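Local coordinates for protein PfkB (Polaromonas sp. JS666, PDB 4DU5) that probably transfers a phosphate group from a nucleotide such as ATP to a sugar or related small molecule, as a kinase of the pfkB carbohydrate kinase family, at residues 33-37 against 132-137; 77-83 against 103-108; 204-209 against 226-230. All coordinates share one frame; numbering follows the deposited sequence.

Interaction 1. Residues 33-37 against 132-137; sequences GEAMM and RKGSAA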
loop_
_atom_site.group_PDB
_atom_site.type_symbol
_atom_site.label_atom_id
_atom_site.label_comp_id
_atom_site.label_asym_id
_atom_site.label_seq_id
_atom_site.Cartn_x
_atom_site.Cartn_y
_atom_site.Cartn_z
ATOM N N GLY A 33 -1.151 -19.219 -6.127
ATOM C CA GLY A 33 -1.959 -18.015 -6.029
ATOM C C GLY A 33 -1.393 -16.915 -5.168
ATOM O O GLY A 33 -0.417 -17.096 -4.438
ATOM N N GLU A 34 -2.038 -15.763 -5.266
ATOM C CA GLU A 34 -1.567 -14.583 -4.594
ATOM C C GLU A 34 -2.354 -14.370 -3.343
ATOM O O GLU A 34 -3.572 -14.276 -3.387
ATOM C CB GLU A 34 -1.728 -13.389 -5.502
ATOM C CG GLU A 34 -1.652 -12.117 -4.762
ATOM C CD GLU A 34 -1.277 -10.926 -5.620
ATOM O OE1 GLU A 34 -1.616 -10.904 -6.826
ATOM O OE2 GLU A 34 -0.646 -9.999 -5.060
ATOM N N ALA A 35 -1.671 -14.293 -2.216
ATOM C CA ALA A 35 -2.319 -13.753 -1.035
ATOM C C ALA A 35 -2.033 -12.272 -0.970
ATOM O O ALA A 35 -1.033 -11.813 -1.477
ATOM C CB ALA A 35 -1.822 -14.439 0.214
HETATM N N MSE A 36 -2.933 -11.530 -0.349
HETATM C CA MSE A 36 -2.728 -10.126 -0.043
HETATM C C MSE A 36 -3.125 -9.893 1.395
HETATM O O MSE A 36 -3.847 -10.697 1.971
HETATM C CB MSE A 36 -3.599 -9.253 -0.932
HETATM C CG MSE A 36 -3.361 -9.421 -2.398
HETATM SE SE MSE A 36 -5.019 -9.085 -3.359
HETATM C CE MSE A 36 -5.875 -10.875 -3.180
HETATM N N MSE A 37 -2.638 -8.794 1.966
HETATM C CA MSE A 37 -3.044 -8.346 3.285
HETATM C C MSE A 37 -4.355 -7.577 3.145
HETATM O O MSE A 37 -4.534 -6.746 2.243
HETATM C CB MSE A 37 -1.962 -7.490 3.949
HETATM C CG MSE A 37 -2.191 -7.243 5.433
HETATM SE SE MSE A 37 -0.920 -5.992 6.344
HETATM C CE MSE A 37 -1.385 -4.326 5.395
ATOM N N ARG A 132 -2.999 -4.360 -5.929
ATOM C CA ARG A 132 -2.241 -5.552 -6.220
ATOM C C ARG A 132 -1.492 -5.490 -7.527
ATOM O O ARG A 132 -0.889 -6.467 -7.915
ATOM C CB ARG A 132 -3.161 -6.782 -6.219
ATOM C CG ARG A 132 -4.171 -6.796 -7.356
ATOM C CD ARG A 132 -4.456 -8.198 -7.775
ATOM N NE ARG A 132 -5.719 -8.630 -7.203
ATOM C CZ ARG A 132 -5.991 -9.863 -6.774
ATOM N NH1 ARG A 132 -5.073 -10.841 -6.803
ATOM N NH2 ARG A 132 -7.209 -10.095 -6.289
ATOM N N LYS A 133 -1.552 -4.363 -8.227
ATOM C CA LYS A 133 -0.854 -4.259 -9.503
ATOM C C LYS A 133 0.634 -4.355 -9.251
ATOM O O LYS A 133 1.158 -3.822 -8.265
ATOM C CB LYS A 133 -1.168 -2.948 -10.220
ATOM C CG LYS A 133 -2.371 -2.980 -11.142
ATOM C CD LYS A 133 -3.072 -1.573 -11.216
ATOM C CE LYS A 133 -2.960 -0.843 -12.601
ATOM N NZ LYS A 133 -1.786 0.103 -12.795
ATOM N N GLY A 134 1.300 -5.081 -10.140
ATOM C CA GLY A 134 2.747 -5.147 -10.168
ATOM C C GLY A 134 3.385 -5.759 -8.938
ATOM O O GLY A 134 4.572 -5.520 -8.705
ATOM N N SER A 135 2.613 -6.567 -8.188
ATOM C CA SER A 135 3.047 -7.208 -6.943
ATOM C C SER A 135 3.965 -8.375 -7.223
ATOM O O SER A 135 4.065 -8.829 -8.368
ATOM C CB SER A 135 1.848 -7.713 -6.148
ATOM O OG SER A 135 1.429 -8.962 -6.655
ATOM N N ALA A 136 4.613 -8.880 -6.171
ATOM C CA ALA A 136 5.578 -9.959 -6.308
ATOM C C ALA A 136 4.919 -11.157 -6.975
ATOM O O ALA A 136 5.382 -11.626 -7.995
ATOM C CB ALA A 136 6.161 -10.328 -4.955
ATOM N N ALA A 137 3.812 -11.625 -6.407
ATOM C CA ALA A 137 2.996 -12.681 -7.010
ATOM C C ALA A 137 2.626 -12.457 -8.471
ATOM O O ALA A 137 2.554 -13.418 -9.213
ATOM C CB ALA A 137 1.736 -12.915 -6.191
HETATM O O HOH W 1 -5.502 -13.455 -5.118
#
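E34 reaches across to A137, S135 and R132 in turn, and its side chain runs through the middle of this buried contact. CB starts against the methyl of A137, 3.6 Å from A137 CB. With CG anti to the backbone N (chi1 163°) and the chain extended beyond it, CG and CD run past the same methyl and bring the carboxylate up to the bend formed by 132-137. There the two oxygens part company. OE2 accepts a hydrogen bond from the S135 hydroxyl, 2.8 Å from OG, which arrives 38° out of the carboxylate plane. OE1 lies near the plane of the R132 guanidinium, at its edge, and forms a salt bridge with NH1. E34 OE1 and R132 NH1 are 3.5 Å apart, so as a hydrogen bond it is weak, and the two flat groups stand almost perpendicular, at 86°. A water adds a second link: it donates to E34 O at 2.7 Å and accepts from R132 NH1 at 3.1 Å, so the arginine is tied to both backbone and side chain of E34. One guanidinium face is covered by the selenomethionine M36, whose SE sits above its centre, with CE also against NH1 and NH2. The type II turn from R132 to S135, with G134 at positive phi, places R132 and S135 on the same carboxylate. Residues 33-35 lead from strand 27-32 of the central sheet into strand 36-41 of the four-stranded lid sheet. I165 packs on E34 and R132, A136 and A137 lean on strand 75-81, and M37 touches helix 85-95 as well as F116 of the second subunit.

Interaction 2. Residues 77-83 against 103-108; sequences WASRLGT and HVVCDA
R80 runs alongside V105 in the same direction, while W77 and L81 reach the two branches of V104. R80 leaves its strand with CG anti to the carbonyl carbon, and a bend at chi3 (75°) brings the guanidinium over V105, whose CG1 is 3.4 Å from R80 NH2 and covers one face of the group. The same NH2 makes a salt bridge to D107 OD2 at 3.0 Å; as a hydrogen bond it is weak, bent to 127° at the hydrogen. The arginine's other nitrogens look outside the pair, NE to Q110 and NH1 to D144, while D107 OD1 takes the backbone N of T109. A leucine in place of R80 would probably leave D107 and D144 without their positive partner and let the Q110 side chain turn more freely.

Strands 77-81 and 104-106 run parallel, their axes 4.6 Å apart at an angle of 13°, as the two strands of a beta-alpha-beta crossover whose helix, 85-95, packs on the face bearing L81 and V104. In the parallel pattern V105 straddles R80: its N binds S79 O at 2.9 Å and its O takes L81 N at 3.0 Å. D107 N then closes on L81 O, also at 3.0 Å. On the helix side, V104 CG2 presses on the six-membered ring of W77, 3.6 Å from CE3, while V104 CG1 meets L81 CD1 at 3.7 Å. W77 NE1 is hydrogen-bonded to G33 O, and L91 of the helix packs on L81 and V104.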
loop_
_atom_site.group_PDB
_atom_site.type_symbol
_atom_site.label_atom_id
_atom_site.label_comp_id
_atom_site.label_asym_id
_atom_site.label_seq_id
_atom_site.Cartn_x
_atom_site.Cartn_y
_atom_site.Cartn_z
ATOM N N TRP A 77 1.452 -24.425 -0.408
ATOM C CA TRP A 77 1.141 -23.223 -1.175
ATOM C C TRP A 77 2.349 -22.653 -1.902
ATOM O O TRP A 77 3.441 -22.571 -1.341
ATOM C CB TRP A 77 0.594 -22.179 -0.236
ATOM C CG TRP A 77 0.359 -20.819 -0.843
ATOM C CD1 TRP A 77 -0.216 -20.535 -2.061
ATOM C CD2 TRP A 77 0.653 -19.558 -0.233
ATOM N NE1 TRP A 77 -0.275 -19.177 -2.248
ATOM C CE2 TRP A 77 0.256 -18.553 -1.146
ATOM C CE3 TRP A 77 1.227 -19.180 0.986
ATOM C CZ2 TRP A 77 0.406 -17.205 -0.869
ATOM C CZ3 TRP A 77 1.398 -17.852 1.255
ATOM C CH2 TRP A 77 0.978 -16.870 0.340
ATOM N N ALA A 78 2.152 -22.244 -3.145
ATOM C CA ALA A 78 3.218 -21.641 -3.918
ATOM C C ALA A 78 2.880 -20.187 -4.258
ATOM O O ALA A 78 1.806 -19.898 -4.802
ATOM C CB ALA A 78 3.441 -22.424 -5.169
ATOM N N SER A 79 3.788 -19.270 -3.942
ATOM C CA SER A 79 3.555 -17.843 -4.185
ATOM C C SER A 79 4.859 -16.986 -4.111
ATOM O O SER A 79 5.963 -17.494 -3.827
ATOM C CB SER A 79 2.484 -17.317 -3.218
ATOM O OG SER A 79 1.750 -16.247 -3.765
ATOM N N ARG A 80 4.725 -15.689 -4.387
ATOM C CA ARG A 80 5.800 -14.739 -4.148
ATOM C C ARG A 80 5.216 -13.713 -3.216
ATOM O O ARG A 80 4.012 -13.474 -3.255
ATOM C CB ARG A 80 6.231 -14.031 -5.447
ATOM C CG ARG A 80 6.685 -14.920 -6.616
ATOM C CD ARG A 80 7.361 -14.052 -7.670
ATOM N NE ARG A 80 8.682 -13.684 -7.174
ATOM C CZ ARG A 80 9.794 -14.362 -7.449
ATOM N NH1 ARG A 80 9.754 -15.401 -8.261
ATOM N NH2 ARG A 80 10.940 -13.999 -6.918
ATOM N N LEU A 81 6.074 -13.115 -2.395
ATOM C CA LEU A 81 5.737 -11.992 -1.526
ATOM C C LEU A 81 6.965 -11.095 -1.403
ATOM O O LEU A 81 8.090 -11.560 -1.564
ATOM C CB LEU A 81 5.433 -12.504 -0.119
ATOM C CG LEU A 81 4.255 -13.436 0.165
ATOM C CD1 LEU A 81 4.418 -14.031 1.547
ATOM C CD2 LEU A 81 2.934 -12.642 0.014
ATOM N N GLY A 82 6.770 -9.824 -1.068
ATOM C CA GLY A 82 7.881 -9.007 -0.641
ATOM C C GLY A 82 8.402 -9.473 0.714
ATOM O O GLY A 82 7.819 -10.366 1.363
ATOM N N THR A 83 9.507 -8.867 1.152
ATOM C CA THR A 83 10.062 -9.122 2.483
ATOM C C THR A 83 9.762 -7.926 3.360
ATOM O O THR A 83 10.363 -7.764 4.442
ATOM C CB THR A 83 11.568 -9.309 2.454
ATOM O OG1 THR A 83 12.163 -8.093 1.992
ATOM C CG2 THR A 83 11.962 -10.482 1.548
ATOM N N HIS A 103 7.673 -23.053 -0.704
ATOM C CA HIS A 103 7.725 -22.566 -2.074
ATOM C C HIS A 103 7.146 -21.187 -2.219
ATOM O O HIS A 103 6.771 -20.764 -3.322
ATOM C CB HIS A 103 7.118 -23.566 -3.050
ATOM C CG HIS A 103 7.989 -24.759 -3.273
ATOM N ND1 HIS A 103 8.566 -25.042 -4.492
ATOM C CD2 HIS A 103 8.435 -25.706 -2.413
ATOM C CE1 HIS A 103 9.321 -26.122 -4.378
ATOM N NE2 HIS A 103 9.240 -26.558 -3.133
ATOM N N VAL A 104 7.126 -20.475 -1.098
ATOM C CA VAL A 104 6.862 -19.071 -1.146
ATOM C C VAL A 104 8.193 -18.339 -1.211
ATOM O O VAL A 104 8.940 -18.280 -0.234
ATOM C CB VAL A 104 6.038 -18.597 0.044
ATOM C CG1 VAL A 104 5.678 -17.134 -0.126
ATOM C CG2 VAL A 104 4.770 -19.443 0.182
ATOM N N VAL A 105 8.501 -17.814 -2.389
ATOM C CA VAL A 105 9.660 -16.972 -2.544
ATOM C C VAL A 105 9.353 -15.608 -1.925
ATOM O O VAL A 105 8.409 -14.922 -2.320
ATOM C CB VAL A 105 10.026 -16.781 -4.024
ATOM C CG1 VAL A 105 11.247 -15.880 -4.153
ATOM C CG2 VAL A 105 10.263 -18.130 -4.713
ATOM N N CYS A 106 10.152 -15.226 -0.949
ATOM C CA CYS A 106 10.131 -13.889 -0.458
ATOM C C CYS A 106 11.270 -13.117 -1.112
ATOM O O CYS A 106 12.415 -13.190 -0.677
ATOM C CB CYS A 106 10.280 -13.941 1.028
ATOM S SG CYS A 106 9.055 -15.041 1.707
ATOM N N ASP A 107 10.929 -12.382 -2.165
ATOM C CA ASP A 107 11.858 -11.624 -2.979
ATOM C C ASP A 107 11.947 -10.158 -2.568
ATOM O O ASP A 107 11.050 -9.379 -2.892
ATOM C CB ASP A 107 11.372 -11.685 -4.419
ATOM C CG ASP A 107 12.272 -10.943 -5.379
ATOM O OD1 ASP A 107 13.042 -10.051 -4.950
ATOM O OD2 ASP A 107 12.189 -11.255 -6.588
ATOM N N ALA A 108 13.043 -9.761 -1.921
ATOM C CA ALA A 108 13.204 -8.370 -1.462
ATOM C C ALA A 108 13.024 -7.226 -2.507
ATOM O O ALA A 108 12.817 -6.086 -2.120
ATOM C CB ALA A 108 14.500 -8.200 -0.683
#

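Interaction 3. Residues 204-209 against 226-230; sequences MRDAIN and RFLTG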
loop_
_atom_site.group_PDB
_atom_site.type_symbol
_atom_site.label_atom_id
_atom_site.label_comp_id
_atom_site.label_asym_id
_atom_site.label_seq_id
_atom_site.Cartn_x
_atom_site.Cartn_y
_atom_site.Cartn_z
HETATM N N MSE A 204 -11.641 -13.461 -20.922
HETATM C CA MSE A 204 -12.056 -14.114 -19.699
HETATM C C MSE A 204 -12.759 -15.417 -20.030
HETATM O O MSE A 204 -12.300 -16.474 -19.593
HETATM C CB MSE A 204 -12.960 -13.224 -18.858
HETATM C CG MSE A 204 -13.219 -13.815 -17.500
HETATM SE SE MSE A 204 -14.014 -12.571 -16.264
HETATM C CE MSE A 204 -15.754 -12.298 -17.133
ATOM N N ARG A 205 -13.832 -15.349 -20.827
ATOM C CA ARG A 205 -14.598 -16.554 -21.185
ATOM C C ARG A 205 -13.761 -17.598 -21.909
ATOM O O ARG A 205 -13.839 -18.788 -21.601
ATOM C CB ARG A 205 -15.847 -16.217 -21.993
ATOM C CG ARG A 205 -16.587 -17.444 -22.519
ATOM C CD ARG A 205 -17.758 -17.072 -23.401
ATOM N NE ARG A 205 -18.854 -16.449 -22.648
ATOM C CZ ARG A 205 -19.275 -15.191 -22.816
ATOM N NH1 ARG A 205 -18.688 -14.411 -23.716
ATOM N NH2 ARG A 205 -20.284 -14.716 -22.090
ATOM N N ASP A 206 -12.936 -17.151 -22.847
ATOM C CA ASP A 206 -12.104 -18.081 -23.601
ATOM C C ASP A 206 -11.079 -18.750 -22.715
ATOM O O ASP A 206 -10.909 -19.974 -22.774
ATOM C CB ASP A 206 -11.446 -17.411 -24.816
ATOM C CG ASP A 206 -12.417 -17.271 -25.994
ATOM O OD1 ASP A 206 -13.324 -16.410 -25.905
ATOM O OD2 ASP A 206 -12.282 -18.023 -26.998
ATOM N N ALA A 207 -10.421 -17.958 -21.879
ATOM C CA ALA A 207 -9.357 -18.481 -21.034
ATOM C C ALA A 207 -9.870 -19.418 -19.923
ATOM O O ALA A 207 -9.409 -20.562 -19.807
ATOM C CB ALA A 207 -8.533 -17.340 -20.449
ATOM N N ILE A 208 -10.809 -18.933 -19.108
ATOM C CA ILE A 208 -11.383 -19.750 -18.054
ATOM C C ILE A 208 -11.853 -21.076 -18.660
ATOM O O ILE A 208 -11.433 -22.140 -18.200
ATOM C CB ILE A 208 -12.504 -19.005 -17.313
ATOM C CG1 ILE A 208 -11.935 -17.956 -16.356
ATOM C CG2 ILE A 208 -13.415 -19.953 -16.587
ATOM C CD1 ILE A 208 -10.778 -18.411 -15.547
ATOM N N ASN A 209 -12.655 -21.019 -19.727
ATOM C CA ASN A 209 -13.069 -22.252 -20.430
ATOM C C ASN A 209 -11.972 -23.098 -21.061
ATOM O O ASN A 209 -12.196 -24.259 -21.352
ATOM C CB ASN A 209 -14.126 -21.990 -21.501
ATOM C CG ASN A 209 -15.497 -21.656 -20.932
ATOM O OD1 ASN A 209 -15.813 -21.951 -19.787
ATOM N ND2 ASN A 209 -16.323 -21.030 -21.755
ATOM N N ARG A 226 -23.704 -19.711 -16.381
ATOM C CA ARG A 226 -24.561 -19.080 -17.385
ATOM C C ARG A 226 -23.703 -18.158 -18.248
ATOM O O ARG A 226 -23.741 -18.254 -19.470
ATOM C CB ARG A 226 -25.779 -18.358 -16.755
ATOM N N PHE A 227 -22.885 -17.322 -17.617
ATOM C CA PHE A 227 -21.946 -16.495 -18.365
ATOM C C PHE A 227 -20.971 -17.287 -19.236
ATOM O O PHE A 227 -20.695 -16.902 -20.365
ATOM C CB PHE A 227 -21.147 -15.621 -17.419
ATOM C CG PHE A 227 -20.290 -14.591 -18.115
ATOM C CD1 PHE A 227 -19.018 -14.929 -18.596
ATOM C CD2 PHE A 227 -20.746 -13.277 -18.264
ATOM C CE1 PHE A 227 -18.220 -13.993 -19.233
ATOM C CE2 PHE A 227 -19.962 -12.321 -18.891
ATOM C CZ PHE A 227 -18.685 -12.683 -19.382
ATOM N N LEU A 228 -20.442 -18.382 -18.697
ATOM C CA LEU A 228 -19.369 -19.123 -19.343
ATOM C C LEU A 228 -19.845 -19.988 -20.486
ATOM O O LEU A 228 -19.188 -20.086 -21.512
ATOM C CB LEU A 228 -18.608 -19.977 -18.318
ATOM C CG LEU A 228 -17.721 -19.258 -17.290
ATOM C CD1 LEU A 228 -17.126 -20.214 -16.314
ATOM C CD2 LEU A 228 -16.602 -18.465 -17.948
ATOM N N THR A 229 -20.997 -20.609 -20.309
ATOM C CA THR A 229 -21.419 -21.676 -21.202
ATOM C C THR A 229 -22.605 -21.284 -22.071
ATOM O O THR A 229 -22.803 -21.850 -23.137
ATOM C CB THR A 229 -21.734 -22.965 -20.413
ATOM O OG1 THR A 229 -22.926 -22.790 -19.649
ATOM C CG2 THR A 229 -20.615 -23.285 -19.459
ATOM N N GLY A 230 -23.387 -20.308 -21.617
ATOM C CA GLY A 230 -24.588 -19.886 -22.337
ATOM C C GLY A 230 -25.820 -20.671 -21.944
ATOM O O GLY A 230 -26.922 -20.316 -22.326
#
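R205 and L228 bring their CA atoms to 5.7 Å, where helix 201-212 passes the last turn of helix 222-229 and G230 leaves that helix with positive phi. Both helices belong to the alpha/beta core of the ribokinase-like fold, on either side of strand 217-218 in the chain. R205 does two jobs. Side-on, its NE and NH2 both donate to F227 O, at 3.0 and 2.8 Å, with that oxygen in the guanidinium plane. Flat-on, the guanidinium forms a cation-pi stack with the F227 ring, the planes only 18° apart and NH2 above the ring centre. The extended start of the arginine, CG anti to the backbone N (chi1 174°), followed by a bend at chi3, carries it there. Near a helix C-terminus, the positive charge would probably suit the partial negative charge of the end carbonyls. M204, a selenomethionine, brings CE to 3.7 Å from F227 CE1. On the buried side I208 CG2 packs against L228 CD1, also at 3.7 Å, with P191 touching both residues. N209 ND2 donates to L228 O at 3.0 Å from above the carbonyl plane, while N209 OD1 is hydrogen-bonded to Y241 OH of helix 234-243.

Overall arrangement
From the N terminus, strand 27-32 leads into 33-37, which opens the loop that interaction 1 closes at 132-137. Inside that loop, 77-83 and 103-108 pair as interaction 2, nested within interaction 1. The two have centres about 10 Å apart, and they touch where the G33 carbonyl meets strand 75-81 and where A136 and A137 pack on R80. Together they join the lid sheet to the edge of the central sheet. Interaction 3 follows in series, closing a short loop between 204-209 and 226-230 around strand 217-218. Its nearest atoms are about 12 Å from interaction 1 and about 17 Å from interaction 2, and it ties two helices of the core.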